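Local coordinates for 5-dehydro-2-deoxygluconokinase (PDB 2QCV), which probably phosphorylates 5-dehydro-2-deoxy-D-gluconate with ATP, a step in the breakdown of myo-inositol to acetyl-CoA, as a kinase of the PfkB family, at residues E11-A16 against R138-L143; D23-E28 against T38-V43; G100-E105 against C112-Y117; V131-I136 against I162-R167. All blocks are in the same frame, centred on the assembly; numbering follows the deposited sequence.

Contact 1: residues E11-A16 against R138-L143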
loop_
_atom_site.group_PDB
_atom_site.type_symbol
_atom_site.label_atom_id
_atom_site.label_comp_id
_atom_site.label_asym_id
_atom_site.label_seq_id
_atom_site.Cartn_x
_atom_site.Cartn_y
_atom_site.Cartn_z
ATOM N N GLU A 11 -31.504 3.301 -27.834
ATOM C CA GLU A 11 -31.497 4.726 -27.505
ATOM C C GLU A 11 -30.123 5.373 -27.668
ATOM O O GLU A 11 -30.004 6.536 -28.048
ATOM C CB GLU A 11 -31.954 4.892 -26.063
ATOM C CG GLU A 11 -33.432 4.587 -25.940
ATOM C CD GLU A 11 -33.835 4.377 -24.502
ATOM O OE1 GLU A 11 -33.652 3.249 -24.000
ATOM O OE2 GLU A 11 -34.320 5.343 -23.882
ATOM N N PHE A 12 -29.073 4.610 -27.423
ATOM C CA PHE A 12 -27.706 5.126 -27.575
ATOM C C PHE A 12 -27.011 4.539 -28.821
ATOM O O PHE A 12 -27.136 3.352 -29.129
ATOM C CB PHE A 12 -26.875 4.782 -26.340
ATOM C CG PHE A 12 -27.339 5.486 -25.095
ATOM C CD1 PHE A 12 -26.990 6.808 -24.868
ATOM C CD2 PHE A 12 -28.125 4.840 -24.163
ATOM C CE1 PHE A 12 -27.424 7.472 -23.733
ATOM C CE2 PHE A 12 -28.577 5.517 -23.021
ATOM C CZ PHE A 12 -28.225 6.833 -22.832
ATOM N N ASP A 13 -26.220 5.358 -29.500
ATOM C CA ASP A 13 -25.283 4.838 -30.502
ATOM C C ASP A 13 -24.069 4.148 -29.863
ATOM O O ASP A 13 -23.633 3.112 -30.323
ATOM C CB ASP A 13 -24.845 5.968 -31.418
ATOM C CG ASP A 13 -25.987 6.506 -32.232
ATOM O OD1 ASP A 13 -26.532 5.736 -33.036
ATOM O OD2 ASP A 13 -26.319 7.678 -32.069
ATOM N N LEU A 14 -23.541 4.714 -28.781
ATOM C CA LEU A 14 -22.434 4.108 -28.078
ATOM C C LEU A 14 -22.462 4.486 -26.607
ATOM O O LEU A 14 -22.975 5.560 -26.225
ATOM C CB LEU A 14 -21.091 4.491 -28.691
ATOM C CG LEU A 14 -20.503 5.868 -28.469
ATOM C CD1 LEU A 14 -19.029 5.837 -28.899
ATOM C CD2 LEU A 14 -21.289 6.935 -29.255
ATOM N N ILE A 15 -21.954 3.560 -25.795
ATOM C CA ILE A 15 -21.632 3.790 -24.401
ATOM C C ILE A 15 -20.169 3.374 -24.249
ATOM O O ILE A 15 -19.781 2.275 -24.685
ATOM C CB ILE A 15 -22.521 2.950 -23.467
ATOM C CG1 ILE A 15 -23.944 3.485 -23.513
ATOM C CG2 ILE A 15 -21.980 3.002 -22.014
ATOM C CD1 ILE A 15 -24.956 2.583 -22.732
ATOM N N ALA A 16 -19.352 4.265 -23.707
ATOM C CA ALA A 16 -17.941 3.970 -23.449
ATOM C C ALA A 16 -17.735 3.746 -21.963
ATOM O O ALA A 16 -18.488 4.256 -21.121
ATOM C CB ALA A 16 -17.053 5.079 -23.938
ATOM N N ARG A 138 -29.190 -0.636 -23.774
ATOM C CA ARG A 138 -29.836 0.439 -24.541
ATOM C C ARG A 138 -28.966 0.995 -25.637
ATOM O O ARG A 138 -29.337 1.962 -26.301
ATOM C CB ARG A 138 -30.149 1.585 -23.593
ATOM C CG ARG A 138 -30.957 1.098 -22.441
ATOM C CD ARG A 138 -31.859 2.123 -21.897
ATOM N NE ARG A 138 -31.273 2.943 -20.890
ATOM C CZ ARG A 138 -31.316 4.276 -20.858
ATOM N NH1 ARG A 138 -31.875 5.018 -21.813
ATOM N NH2 ARG A 138 -30.756 4.872 -19.843
ATOM N N SER A 139 -27.799 0.406 -25.815
ATOM C CA SER A 139 -26.815 0.891 -26.797
ATOM C C SER A 139 -26.549 -0.076 -27.964
ATOM O O SER A 139 -26.611 -1.292 -27.825
ATOM C CB SER A 139 -25.496 1.214 -26.109
ATOM O OG SER A 139 -24.623 1.914 -26.998
ATOM N N LYS A 140 -26.235 0.496 -29.111
ATOM C CA LYS A 140 -25.733 -0.244 -30.260
ATOM C C LYS A 140 -24.376 -0.864 -30.014
ATOM O O LYS A 140 -24.135 -2.038 -30.380
ATOM C CB LYS A 140 -25.657 0.701 -31.480
ATOM C CG LYS A 140 -26.993 1.199 -31.983
ATOM C CD LYS A 140 -26.824 2.044 -33.279
ATOM C CE LYS A 140 -28.098 2.833 -33.514
ATOM N NZ LYS A 140 -28.143 3.431 -34.864
ATOM N N LEU A 141 -23.499 -0.078 -29.379
ATOM C CA LEU A 141 -22.059 -0.404 -29.189
ATOM C C LEU A 141 -21.632 -0.144 -27.741
ATOM O O LEU A 141 -22.105 0.806 -27.106
ATOM C CB LEU A 141 -21.154 0.526 -30.032
ATOM C CG LEU A 141 -21.367 0.734 -31.526
ATOM C CD1 LEU A 141 -20.408 1.735 -32.085
ATOM C CD2 LEU A 141 -21.264 -0.566 -32.290
ATOM N N LEU A 142 -20.676 -0.946 -27.277
ATOM C CA LEU A 142 -19.911 -0.690 -26.062
ATOM C C LEU A 142 -18.471 -0.473 -26.467
ATOM O O LEU A 142 -17.853 -1.343 -27.067
ATOM C CB LEU A 142 -19.996 -1.855 -25.073
ATOM C CG LEU A 142 -19.167 -1.703 -23.771
ATOM C CD1 LEU A 142 -19.853 -0.672 -22.822
ATOM C CD2 LEU A 142 -18.914 -3.039 -23.080
ATOM N N LEU A 143 -17.950 0.702 -26.160
ATOM C CA LEU A 143 -16.569 1.034 -26.463
ATOM C C LEU A 143 -15.745 0.813 -25.183
ATOM O O LEU A 143 -15.972 1.434 -24.146
ATOM C CB LEU A 143 -16.464 2.494 -26.945
ATOM C CG LEU A 143 -15.104 3.034 -27.451
ATOM C CD1 LEU A 143 -14.009 3.081 -26.399
ATOM C CD2 LEU A 143 -14.622 2.308 -28.671
#
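Two donors share the carbonyl oxygen of Leu141, reaching it from opposite faces of its plane: the backbone N of Ile15 at 3.1 Å and, from its own segment, Ser139 OG at 2.8 Å. The two strands run parallel in the middle of the large mixed sheet of this ribokinase-like (PfkB) fold, and from Ile15 onward the ladder is regular, with Leu143 N bonded to Ile15 O. Before it, both chains turn a corner, at Asp13 and Lys140, and the weak bond from Leu141 N to Asp13 O marks the disturbance. Ser139 suits this break, since a small hydroxyl with OG anti to the backbone N (chi1 -169°) reaches forward to the carbonyl of Leu141, while its CB packs against Ile15 CD1 at 3.7 Å. The Asp13 and Lys140 side chains lie side by side in a long salt bridge, but OD2 of Asp13 has a firmer partner in the backbone N of Lys60. Leu14, Ala16 and Leu143 pack on helix 46-56, and Leu141 on helix 271-284. At the outer end Arg138 O is gripped by Glu11 N and Phe12 N from opposite faces of its plane. The Arg138 side chain, bent at chi3, lays one guanidinium face over Phe12 CE2, the planes 63° apart, and NH1 forms a salt bridge with Glu11 OE2 at 3.2 Å.

Contact 2: residues D23-E28 against T38-V43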
loop_
_atom_site.group_PDB
_atom_site.type_symbol
_atom_site.label_atom_id
_atom_site.label_comp_id
_atom_site.label_asym_id
_atom_site.label_seq_id
_atom_site.Cartn_x
_atom_site.Cartn_y
_atom_site.Cartn_z
ATOM N N ASP A 23 -7.444 17.147 -18.624
ATOM C CA ASP A 23 -6.271 17.521 -19.397
ATOM C C ASP A 23 -5.973 19.003 -19.113
ATOM O O ASP A 23 -6.875 19.860 -19.088
ATOM C CB ASP A 23 -6.513 17.340 -20.882
ATOM C CG ASP A 23 -6.444 15.884 -21.336
ATOM O OD1 ASP A 23 -6.177 14.977 -20.522
ATOM O OD2 ASP A 23 -6.675 15.676 -22.533
ATOM N N LEU A 24 -4.703 19.282 -18.881
ATOM C CA LEU A 24 -4.211 20.637 -18.660
ATOM C C LEU A 24 -3.245 20.906 -19.811
ATOM O O LEU A 24 -2.111 20.451 -19.830
ATOM C CB LEU A 24 -3.586 20.750 -17.281
ATOM C CG LEU A 24 -4.661 20.687 -16.161
ATOM C CD1 LEU A 24 -4.128 20.243 -14.810
ATOM C CD2 LEU A 24 -5.356 22.006 -16.054
ATOM N N ASN A 25 -3.758 21.640 -20.780
ATOM C CA ASN A 25 -3.058 21.939 -21.991
ATOM C C ASN A 25 -2.283 23.244 -21.941
ATOM O O ASN A 25 -2.821 24.279 -21.621
ATOM C CB ASN A 25 -4.064 22.003 -23.130
ATOM C CG ASN A 25 -4.737 20.666 -23.354
ATOM O OD1 ASN A 25 -5.956 20.557 -23.255
ATOM N ND2 ASN A 25 -3.934 19.624 -23.587
ATOM N N ALA A 26 -1.013 23.135 -22.277
ATOM C CA ALA A 26 -0.072 24.230 -22.296
ATOM C C ALA A 26 -0.553 25.333 -23.196
ATOM O O ALA A 26 -0.771 25.098 -24.395
ATOM C CB ALA A 26 1.274 23.708 -22.814
ATOM N N VAL A 27 -0.724 26.521 -22.629
ATOM C CA VAL A 27 -1.109 27.704 -23.395
ATOM C C VAL A 27 0.095 28.234 -24.183
ATOM O O VAL A 27 -0.007 28.494 -25.375
ATOM C CB VAL A 27 -1.680 28.786 -22.470
ATOM C CG1 VAL A 27 -1.949 30.075 -23.223
ATOM C CG2 VAL A 27 -2.955 28.259 -21.798
ATOM N N GLU A 28 1.237 28.357 -23.524
ATOM C CA GLU A 28 2.474 28.754 -24.190
ATOM C C GLU A 28 3.156 27.459 -24.563
ATOM O O GLU A 28 3.575 26.692 -23.686
ATOM C CB GLU A 28 3.355 29.592 -23.255
ATOM C CG GLU A 28 2.641 30.766 -22.609
ATOM C CD GLU A 28 1.945 30.434 -21.299
ATOM O OE1 GLU A 28 1.958 29.256 -20.872
ATOM O OE2 GLU A 28 1.374 31.365 -20.691
ATOM N N THR A 38 0.978 28.858 -18.207
ATOM C CA THR A 38 -0.489 28.779 -18.123
ATOM C C THR A 38 -1.023 27.532 -18.832
ATOM O O THR A 38 -0.499 27.127 -19.855
ATOM C CB THR A 38 -1.130 30.055 -18.728
ATOM O OG1 THR A 38 -0.386 31.195 -18.273
ATOM C CG2 THR A 38 -2.553 30.209 -18.268
ATOM N N PHE A 39 -2.054 26.925 -18.242
ATOM C CA PHE A 39 -2.645 25.677 -18.739
ATOM C C PHE A 39 -4.147 25.846 -18.834
ATOM O O PHE A 39 -4.753 26.437 -17.927
ATOM C CB PHE A 39 -2.349 24.508 -17.783
ATOM C CG PHE A 39 -0.894 24.148 -17.706
ATOM C CD1 PHE A 39 -0.336 23.240 -18.591
ATOM C CD2 PHE A 39 -0.087 24.731 -16.753
ATOM C CE1 PHE A 39 1.008 22.908 -18.523
ATOM C CE2 PHE A 39 1.262 24.418 -16.682
ATOM C CZ PHE A 39 1.815 23.510 -17.571
ATOM N N SER A 40 -4.735 25.344 -19.922
ATOM C CA SER A 40 -6.188 25.352 -20.074
ATOM C C SER A 40 -6.773 23.981 -19.722
ATOM O O SER A 40 -6.213 22.935 -20.083
ATOM C CB SER A 40 -6.580 25.774 -21.490
ATOM O OG SER A 40 -5.897 24.976 -22.428
ATOM N N LYS A 41 -7.879 24.012 -18.987
ATOM C CA LYS A 41 -8.563 22.832 -18.462
ATOM C C LYS A 41 -9.582 22.267 -19.451
ATOM O O LYS A 41 -10.512 22.966 -19.880
ATOM C CB LYS A 41 -9.300 23.212 -17.186
ATOM C CG LYS A 41 -9.884 22.080 -16.414
ATOM C CD LYS A 41 -10.630 22.547 -15.196
ATOM C CE LYS A 41 -11.941 23.216 -15.571
ATOM N NZ LYS A 41 -12.700 23.678 -14.390
ATOM N N TYR A 42 -9.415 20.986 -19.774
ATOM C CA TYR A 42 -10.330 20.258 -20.644
ATOM C C TYR A 42 -10.660 18.903 -20.017
ATOM O O TYR A 42 -9.929 18.400 -19.152
ATOM C CB TYR A 42 -9.695 20.024 -22.004
ATOM C CG TYR A 42 -9.486 21.262 -22.784
ATOM C CD1 TYR A 42 -10.519 21.819 -23.517
ATOM C CD2 TYR A 42 -8.264 21.883 -22.803
ATOM C CE1 TYR A 42 -10.330 22.966 -24.234
ATOM C CE2 TYR A 42 -8.070 23.032 -23.513
ATOM C CZ TYR A 42 -9.098 23.574 -24.214
ATOM O OH TYR A 42 -8.882 24.715 -24.939
ATOM N N VAL A 43 -11.757 18.291 -20.461
ATOM C CA VAL A 43 -11.987 16.889 -20.127
ATOM C C VAL A 43 -11.038 16.092 -21.037
ATOM O O VAL A 43 -10.909 16.378 -22.253
ATOM C CB VAL A 43 -13.445 16.425 -20.390
ATOM C CG1 VAL A 43 -13.583 14.900 -20.145
ATOM C CG2 VAL A 43 -14.447 17.240 -19.551
HETATM O O HOH W 1 -8.737 16.971 -23.909
#
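Backbone bonds zip strand 23-26 to strand 38-43 in antiparallel register, Asp23 pairing with Tyr42 and Asn25 with Ser40 as hydrogen-bonded pairs. Asp23 N gives to Tyr42 O at 2.8 Å, and Tyr42 N returns a bond to Asp23 O. Asn25 O likewise accepts from Ser40 N at 2.8 Å, and Val27 N carries the ladder on to Thr38 O.

Side-chain polar bonds secure the end next to the connecting loop. The Glu28 chain, bent at chi2 (88°), turns its carboxylate back to Thr38, where OE1 takes Thr38 N at 2.9 Å and OE2 takes Thr38 OG1 at 3.0 Å, each through its syn lone pair. The backbone N and the threonine hydroxyl together meet both oxygens. At the other end a water bridges Asp23 OD2 and Val43 O.

Apolar contacts gather on the face opposite Asn25 and Ser40: Phe39 CB meets Leu24 CB at 4.0 Å, and the ring lies beside Ala26, Phe39 CE1 being 4.4 Å from Ala26 CB. Phe39 also pairs with a strand of a second subunit. The whole is a beta hairpin in the small lid sheet of PfkB kinases, here continued across the subunit interface.

Contact 3: residues G100-E105 against C112-Y117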
loop_
_atom_site.group_PDB
_atom_site.type_symbol
_atom_site.label_atom_id
_atom_site.label_comp_id
_atom_site.label_asym_id
_atom_site.label_seq_id
_atom_site.Cartn_x
_atom_site.Cartn_y
_atom_site.Cartn_z
ATOM N N GLY A 100 -7.565 11.714 -12.411
ATOM C CA GLY A 100 -6.279 11.727 -13.115
ATOM C C GLY A 100 -6.056 13.029 -13.855
ATOM O O GLY A 100 -7.014 13.717 -14.232
ATOM N N LEU A 101 -4.794 13.390 -14.041
ATOM C CA LEU A 101 -4.414 14.669 -14.658
ATOM C C LEU A 101 -3.376 14.408 -15.725
ATOM O O LEU A 101 -2.413 13.648 -15.510
ATOM C CB LEU A 101 -3.766 15.633 -13.643
ATOM C CG LEU A 101 -4.571 16.062 -12.421
ATOM C CD1 LEU A 101 -3.715 16.909 -11.439
ATOM C CD2 LEU A 101 -5.811 16.819 -12.856
ATOM N N ALA A 102 -3.557 15.040 -16.872
ATOM C CA ALA A 102 -2.550 14.979 -17.927
ATOM C C ALA A 102 -2.094 16.404 -18.222
ATOM O O ALA A 102 -2.867 17.187 -18.736
ATOM C CB ALA A 102 -3.146 14.315 -19.173
ATOM N N PHE A 103 -0.850 16.740 -17.890
ATOM C CA PHE A 103 -0.269 18.014 -18.307
ATOM C C PHE A 103 0.434 17.795 -19.628
ATOM O O PHE A 103 1.256 16.871 -19.757
ATOM C CB PHE A 103 0.769 18.504 -17.309
ATOM C CG PHE A 103 0.214 18.893 -15.976
ATOM C CD1 PHE A 103 -0.038 17.929 -15.004
ATOM C CD2 PHE A 103 -0.001 20.237 -15.676
ATOM C CE1 PHE A 103 -0.546 18.314 -13.764
ATOM C CE2 PHE A 103 -0.478 20.618 -14.430
ATOM C CZ PHE A 103 -0.769 19.676 -13.501
ATOM N N THR A 104 0.152 18.635 -20.606
ATOM C CA THR A 104 0.697 18.365 -21.951
ATOM C C THR A 104 1.872 19.266 -22.211
ATOM O O THR A 104 1.861 20.442 -21.832
ATOM C CB THR A 104 -0.353 18.574 -23.043
ATOM O OG1 THR A 104 -0.766 19.946 -23.003
ATOM C CG2 THR A 104 -1.527 17.644 -22.821
ATOM N N GLU A 105 2.934 18.676 -22.763
ATOM C CA GLU A 105 4.100 19.423 -23.196
ATOM C C GLU A 105 4.140 19.329 -24.705
ATOM O O GLU A 105 4.023 18.230 -25.246
ATOM C CB GLU A 105 5.388 18.808 -22.653
ATOM C CG GLU A 105 6.622 19.527 -23.139
ATOM C CD GLU A 105 7.885 18.954 -22.553
ATOM O OE1 GLU A 105 8.350 17.911 -23.071
ATOM O OE2 GLU A 105 8.380 19.526 -21.555
ATOM N N CYS A 112 5.678 15.950 -28.560
ATOM C CA CYS A 112 4.606 16.170 -27.578
ATOM C C CYS A 112 4.582 15.014 -26.584
ATOM O O CYS A 112 4.800 13.865 -26.974
ATOM C CB CYS A 112 3.239 16.234 -28.279
ATOM S SG CYS A 112 3.032 17.481 -29.583
ATOM N N SER A 113 4.278 15.295 -25.321
ATOM C CA SER A 113 4.263 14.261 -24.283
ATOM C C SER A 113 3.395 14.739 -23.123
ATOM O O SER A 113 3.039 15.915 -23.056
ATOM C CB SER A 113 5.674 13.985 -23.786
ATOM O OG SER A 113 6.256 15.151 -23.247
ATOM N N ILE A 114 3.077 13.823 -22.219
ATOM C CA ILE A 114 2.184 14.115 -21.120
ATOM C C ILE A 114 2.922 13.792 -19.816
ATOM O O ILE A 114 3.587 12.740 -19.705
ATOM C CB ILE A 114 0.859 13.314 -21.257
ATOM C CG1 ILE A 114 -0.055 13.970 -22.294
ATOM C CG2 ILE A 114 0.120 13.185 -19.941
ATOM C CD1 ILE A 114 -1.197 13.070 -22.766
ATOM N N LEU A 115 2.825 14.701 -18.847
ATOM C CA LEU A 115 3.197 14.400 -17.468
ATOM C C LEU A 115 1.884 13.963 -16.802
ATOM O O LEU A 115 0.952 14.765 -16.684
ATOM C CB LEU A 115 3.814 15.656 -16.816
ATOM C CG LEU A 115 4.233 15.582 -15.340
ATOM C CD1 LEU A 115 5.010 14.296 -15.051
ATOM C CD2 LEU A 115 5.026 16.788 -14.977
HETATM N N MSE A 116 1.780 12.687 -16.444
HETATM C CA MSE A 116 0.537 12.111 -15.963
HETATM C C MSE A 116 0.500 11.900 -14.461
HETATM O O MSE A 116 1.470 11.447 -13.858
HETATM C CB MSE A 116 0.296 10.759 -16.656
HETATM C CG MSE A 116 -1.056 10.145 -16.373
HETATM SE SE MSE A 116 -2.489 10.910 -17.530
HETATM C CE MSE A 116 -4.115 10.334 -16.481
ATOM N N TYR A 117 -0.625 12.261 -13.854
ATOM C CA TYR A 117 -0.941 11.916 -12.469
ATOM C C TYR A 117 -1.975 10.780 -12.579
ATOM O O TYR A 117 -3.107 11.022 -12.969
ATOM C CB TYR A 117 -1.517 13.136 -11.751
ATOM C CG TYR A 117 -0.424 14.107 -11.347
ATOM C CD1 TYR A 117 0.312 14.807 -12.304
ATOM C CD2 TYR A 117 -0.114 14.292 -10.011
ATOM C CE1 TYR A 117 1.319 15.679 -11.919
ATOM C CE2 TYR A 117 0.895 15.161 -9.612
ATOM C CZ TYR A 117 1.603 15.848 -10.575
ATOM O OH TYR A 117 2.609 16.689 -10.165
HETATM O O HOH W 2 7.510 16.484 -25.060
#
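Cys112 CA makes a C-H...O contact with Glu105 O, and Ser113 then opens the antiparallel ladder: its carbonyl receives Glu105 N at 2.8 Å in a nearly straight bond (176°). Ser113 OG and Glu105 OE1 are joined by a water that lies 2.6 Å from each, while the other carboxylate oxygen, Glu105 OE2, is held by Met33 N and by Gln71 of a second subunit. Ile114 turns to the other face, where CG2 presses on Ala102 CB at 3.5 Å and CG1 meets Thr104 CG2; the small alanine makes space for the branched neighbour. Leu115 exchanges backbone bonds with Phe103, and its carbonyl oxygen also sits at the edge of the Phe103 ring, in plane. At Met116, a selenomethionine bent at chi2 (82°), the flexible chain curls back so that SE touches Ala102 CB at 3.8 Å. Tyr117 closes the ladder, Tyr117 N bonding Leu101 O at 2.8 Å. Its ring crosses that of Phe103 obliquely, CE1 to CE1 at 3.7 Å with planes 57° apart, and its hydroxyl binds Thr99 O of the second subunit. Large aromatic and aliphatic groups thus gather on the interface side of this beta hairpin, which forms one edge of the four-stranded lid sheet, as in PfkB kinases that pair through their lids.

Contact 4: residues V131-I136 against I162-R167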
loop_
_atom_site.group_PDB
_atom_site.type_symbol
_atom_site.label_atom_id
_atom_site.label_comp_id
_atom_site.label_asym_id
_atom_site.label_seq_id
_atom_site.Cartn_x
_atom_site.Cartn_y
_atom_site.Cartn_z
ATOM N N VAL A 131 -21.468 -1.355 -12.689
ATOM C CA VAL A 131 -21.762 -1.630 -14.090
ATOM C C VAL A 131 -23.196 -2.181 -14.233
ATOM O O VAL A 131 -23.516 -3.246 -13.718
ATOM C CB VAL A 131 -20.781 -2.625 -14.666
ATOM C CG1 VAL A 131 -21.099 -2.918 -16.140
ATOM C CG2 VAL A 131 -19.374 -2.088 -14.507
ATOM N N ASN A 132 -24.032 -1.429 -14.948
ATOM C CA ASN A 132 -25.478 -1.670 -15.041
ATOM C C ASN A 132 -25.888 -2.283 -16.392
ATOM O O ASN A 132 -25.815 -1.626 -17.442
ATOM C CB ASN A 132 -26.224 -0.360 -14.804
ATOM C CG ASN A 132 -27.729 -0.559 -14.615
ATOM O OD1 ASN A 132 -28.341 -1.377 -15.273
ATOM N ND2 ASN A 132 -28.312 0.175 -13.667
ATOM N N GLU A 133 -26.368 -3.516 -16.357
ATOM C CA GLU A 133 -26.851 -4.191 -17.575
ATOM C C GLU A 133 -27.979 -3.468 -18.278
ATOM O O GLU A 133 -27.995 -3.448 -19.519
ATOM C CB GLU A 133 -27.241 -5.639 -17.271
ATOM C CG GLU A 133 -27.619 -6.457 -18.480
ATOM C CD GLU A 133 -27.673 -7.935 -18.162
ATOM O OE1 GLU A 133 -27.499 -8.297 -16.950
ATOM O OE2 GLU A 133 -27.817 -8.713 -19.117
ATOM N N ALA A 134 -28.904 -2.854 -17.501
ATOM C CA ALA A 134 -30.043 -2.118 -18.055
ATOM C C ALA A 134 -29.603 -0.903 -18.861
ATOM O O ALA A 134 -30.289 -0.499 -19.795
ATOM C CB ALA A 134 -31.034 -1.685 -16.923
ATOM N N TYR A 135 -28.425 -0.369 -18.548
ATOM C CA TYR A 135 -27.895 0.782 -19.260
ATOM C C TYR A 135 -27.214 0.311 -20.521
ATOM O O TYR A 135 -27.506 0.773 -21.608
ATOM C CB TYR A 135 -26.892 1.494 -18.392
ATOM C CG TYR A 135 -26.418 2.826 -18.902
ATOM C CD1 TYR A 135 -27.293 3.821 -19.259
ATOM C CD2 TYR A 135 -25.057 3.100 -18.991
ATOM C CE1 TYR A 135 -26.815 5.077 -19.665
ATOM C CE2 TYR A 135 -24.605 4.319 -19.419
ATOM C CZ TYR A 135 -25.475 5.307 -19.725
ATOM O OH TYR A 135 -24.958 6.530 -20.105
ATOM N N ILE A 136 -26.303 -0.631 -20.376
ATOM C CA ILE A 136 -25.567 -1.178 -21.530
ATOM C C ILE A 136 -26.485 -1.678 -22.650
ATOM O O ILE A 136 -26.278 -1.383 -23.829
ATOM C CB ILE A 136 -24.599 -2.308 -21.058
ATOM C CG1 ILE A 136 -23.479 -1.713 -20.198
ATOM C CG2 ILE A 136 -24.046 -3.130 -22.242
ATOM C CD1 ILE A 136 -22.543 -2.782 -19.519
ATOM N N ILE A 162 -18.315 -6.166 -20.800
ATOM C CA ILE A 162 -18.187 -6.904 -22.054
ATOM C C ILE A 162 -19.159 -8.088 -22.063
ATOM O O ILE A 162 -19.900 -8.281 -23.016
ATOM C CB ILE A 162 -16.721 -7.385 -22.295
ATOM C CG1 ILE A 162 -15.801 -6.183 -22.573
ATOM C CG2 ILE A 162 -16.676 -8.398 -23.463
ATOM C CD1 ILE A 162 -14.323 -6.487 -22.386
ATOM N N ARG A 163 -19.192 -8.857 -20.975
ATOM C CA ARG A 163 -20.136 -9.973 -20.857
ATOM C C ARG A 163 -21.606 -9.553 -21.022
ATOM O O ARG A 163 -22.368 -10.172 -21.749
ATOM C CB ARG A 163 -19.947 -10.704 -19.555
ATOM C CG ARG A 163 -20.869 -11.938 -19.418
ATOM C CD ARG A 163 -20.595 -12.631 -18.112
ATOM N NE ARG A 163 -19.254 -13.213 -18.033
ATOM C CZ ARG A 163 -18.887 -14.354 -18.611
ATOM N NH1 ARG A 163 -19.731 -15.031 -19.376
ATOM N NH2 ARG A 163 -17.650 -14.776 -18.482
ATOM N N LEU A 164 -21.979 -8.487 -20.339
ATOM C CA LEU A 164 -23.317 -7.948 -20.386
ATOM C C LEU A 164 -23.641 -7.430 -21.774
ATOM O O LEU A 164 -24.735 -7.694 -22.301
ATOM C CB LEU A 164 -23.452 -6.828 -19.316
ATOM C CG LEU A 164 -23.826 -7.248 -17.910
ATOM C CD1 LEU A 164 -23.049 -8.462 -17.427
ATOM C CD2 LEU A 164 -23.616 -6.043 -16.992
ATOM N N ALA A 165 -22.681 -6.746 -22.418
ATOM C CA ALA A 165 -22.872 -6.295 -23.806
ATOM C C ALA A 165 -23.160 -7.477 -24.711
ATOM O O ALA A 165 -24.159 -7.524 -25.449
ATOM C CB ALA A 165 -21.626 -5.497 -24.312
ATOM N N LYS A 166 -22.305 -8.474 -24.647
ATOM C CA LYS A 166 -22.423 -9.596 -25.568
ATOM C C LYS A 166 -23.762 -10.320 -25.462
ATOM O O LYS A 166 -24.359 -10.701 -26.485
ATOM C CB LYS A 166 -21.263 -10.555 -25.367
ATOM C CG LYS A 166 -19.967 -10.023 -25.982
ATOM C CD LYS A 166 -18.792 -10.737 -25.440
ATOM C CE LYS A 166 -18.603 -12.129 -26.009
ATOM N NZ LYS A 166 -18.040 -12.062 -27.362
ATOM N N ARG A 167 -24.237 -10.513 -24.248
ATOM C CA ARG A 167 -25.484 -11.217 -24.024
ATOM C C ARG A 167 -26.732 -10.388 -24.303
ATOM O O ARG A 167 -27.798 -10.939 -24.365
ATOM C CB ARG A 167 -25.538 -11.844 -22.668
ATOM C CG ARG A 167 -25.772 -10.929 -21.510
ATOM C CD ARG A 167 -25.517 -11.734 -20.247
ATOM N NE ARG A 167 -25.867 -10.995 -19.039
ATOM C CZ ARG A 167 -25.332 -11.241 -17.847
ATOM N NH1 ARG A 167 -24.405 -12.189 -17.693
ATOM N NH2 ARG A 167 -25.688 -10.514 -16.821
#
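Arg167 grips the Glu133 carboxylate side-on, NH2 to OE1 at 2.9 Å and NE to OE2 at 3.0 Å. Both bonds are nearly straight and lie close to the guanidinium plane, yet the arginine meets the carboxylate from above its plane, the two groups being turned 45° apart. Each side chain is long enough to bridge the gap: Glu133 stretches out with CG anti to the backbone N (chi1 -174°), and Arg167 is extended from CG to NE. Under this ion pair lies Leu164, whose CD1 rests 3.4 Å above one face of the guanidinium, toward its rim, while CD2 packs on Glu133 CB at 3.7 Å. The leucine so separates the salt bridge from the apolar layer beneath, where Ile136 CG2 touches Ala165 CA at 3.7 Å, a close approach that the small alanine permits, and Val131 CG1 reaches Leu164 CD2. These contacts join the short helix 133-136, just before strand 139-145, to residues 162-167 of helix 154-167, which follows that strand in the alpha/beta body of the ribokinase-like fold. Farther out, Asn168 ND2 also bonds Glu133 OE2 and donates to Leu164 O as well, tying the carboxylate to the residue that follows Arg167. Asn132 is the N-cap of the short helix, its OD1 accepting weakly from Ala134 N at 2.7 Å and from Tyr135 N.

The four contacts fall into two pairs. Contacts 1 and 4 have centres about 10 Å apart in the alpha/beta body, where Ile15 CD1 lies 3.3 Å from Tyr135 O and Leu142 CD2 meets Ala165 CB at 3.9 Å. Contacts 2 and 3, also with centres about 10 Å apart, share the lid sheet: Leu24 N reaches Ala102 O at 2.8 Å, probably a hydrogen bond, and both touch the second subunit. About 30 Å separates the centres of contacts 1 and 2. In relatives of this family the sugar site lies between body and lid. A triethylene glycol, probably from the crystallisation liquor, lies about 4 Å from the Arg167 side chain of contact 4.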